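Local atomic coordinates of decapping nuclease RAI1 (Candida albicans, PDB entry 5BUD), a protein that removes NAD caps from the 5' ends of RNAs with the help of divalent metal ions, and binds and stimulates the exoribonuclease RAT1. Residues G330-V333 against D334-T338. Numbering follows the deposited sequence.
Sequences GAVV and DWLNT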
# COMPACT_ATOMS: atom_id res chain seq x y z
N GLY A 330 4.84 16.18 -3.12
CA GLY A 330 4.93 16.90 -4.39
C GLY A 330 6.33 17.39 -4.75
O GLY A 330 6.73 17.34 -5.91
N ALA A 331 7.08 17.83 -3.74
CA ALA A 331 8.47 18.25 -3.93
C ALA A 331 9.34 17.06 -4.33
O ALA A 331 10.12 17.13 -5.27
CB ALA A 331 8.99 18.89 -2.66
N VAL A 332 9.16 15.94 -3.62
CA VAL A 332 9.92 14.72 -3.94
C VAL A 332 9.70 14.30 -5.39
O VAL A 332 10.66 14.10 -6.11
CB VAL A 332 9.56 13.54 -3.02
CG1 VAL A 332 10.17 12.22 -3.52
CG2 VAL A 332 10.03 13.80 -1.60
N VAL A 333 8.45 14.13 -5.82
CA VAL A 333 8.18 13.54 -7.15
C VAL A 333 8.57 14.49 -8.29
O VAL A 333 9.08 14.04 -9.33
CB VAL A 333 6.73 13.06 -7.33
CG1 VAL A 333 6.42 11.98 -6.30
CG2 VAL A 333 5.76 14.24 -7.27
N ASP A 334 8.37 15.79 -8.10
CA ASP A 334 8.92 16.76 -9.03
C ASP A 334 10.47 16.68 -9.12
O ASP A 334 11.03 16.78 -10.20
CB ASP A 334 8.49 18.18 -8.67
CG ASP A 334 8.92 19.18 -9.74
OD1 ASP A 334 8.27 19.23 -10.82
OD2 ASP A 334 9.93 19.87 -9.51
N TRP A 335 11.14 16.48 -7.99
CA TRP A 335 12.60 16.36 -7.95
C TRP A 335 13.02 15.11 -8.74
O TRP A 335 13.85 15.20 -9.66
CB TRP A 335 13.08 16.33 -6.49
CG TRP A 335 14.55 16.15 -6.25
CD1 TRP A 335 15.56 17.04 -6.50
CD2 TRP A 335 15.16 15.02 -5.62
NE1 TRP A 335 16.75 16.52 -6.08
CE2 TRP A 335 16.54 15.28 -5.54
CE3 TRP A 335 14.67 13.81 -5.11
CZ2 TRP A 335 17.44 14.37 -4.98
CZ3 TRP A 335 15.57 12.89 -4.56
CH2 TRP A 335 16.94 13.18 -4.50
N LEU A 336 12.40 13.98 -8.46
CA LEU A 336 12.68 12.78 -9.25
C LEU A 336 12.43 13.00 -10.75
O LEU A 336 13.20 12.52 -11.59
CB LEU A 336 11.84 11.59 -8.77
CG LEU A 336 12.11 11.07 -7.37
CD1 LEU A 336 11.01 10.08 -6.98
CD2 LEU A 336 13.49 10.44 -7.30
N ASN A 337 11.37 13.72 -11.08
CA ASN A 337 10.95 13.91 -12.46
C ASN A 337 11.84 14.86 -13.27
O ASN A 337 11.79 14.82 -14.49
CB ASN A 337 9.50 14.40 -12.52
CG ASN A 337 8.89 14.26 -13.90
OD1 ASN A 337 8.94 13.19 -14.52
ND2 ASN A 337 8.34 15.35 -14.42
N THR A 338 12.61 15.71 -12.61
CA THR A 338 13.48 16.68 -13.32
C THR A 338 14.98 16.42 -13.13
O THR A 338 15.80 17.05 -13.79
CB THR A 338 13.13 18.12 -12.88
OG1 THR A 338 13.27 18.23 -11.46
CG2 THR A 338 11.69 18.47 -13.23
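Val332 and Leu336, one turn apart near the C-terminal end of the alpha-helix 322-339 of this PD-(D/E)XK nuclease fold, run alongside each other and leave the helix in a common direction. Their branches meet through Val332 CG1 and Leu336 CD1, 4.2 Å apart, a loose apolar touch. Val332 holds CG1 anti to its own nitrogen (chi1 170°), which leaves that methyl beside the carbonyl carbon and facing the next turn. Branched aliphatic residues suit this face because Phe360 and Leu362 of strand 359-364 and Leu351 of strand 349-354 cover it. The Trp335 side chain touches Leu351 and Leu362 of the same strands and also Leu6; Val332 O lies off the rim of its indole, 4.1 Å from Trp335 CE3.

Main-chain i to i+4 hydrogen bonds hold the turns that bring Val332 and Leu336 to one side of the helix. Leu336 N bonds to Val332 O at 2.9 Å and almost straight, 170° at the hydrogen, while Asn337 N reaches Val333 O at 2.9 Å with a more bent 143°. Gly330 and Ala331 accept from Asp334 and Trp335 in the same pattern. Polar residues take the less buried positions: Asn337 carries its amide away from the preceding turn, and its OD1 is hydrogen-bonded by Lys342 NZ. At the last turn Thr338 folds its hydroxyl back onto the helix, with OG1 donating to Asp334 O at 3.0 Å.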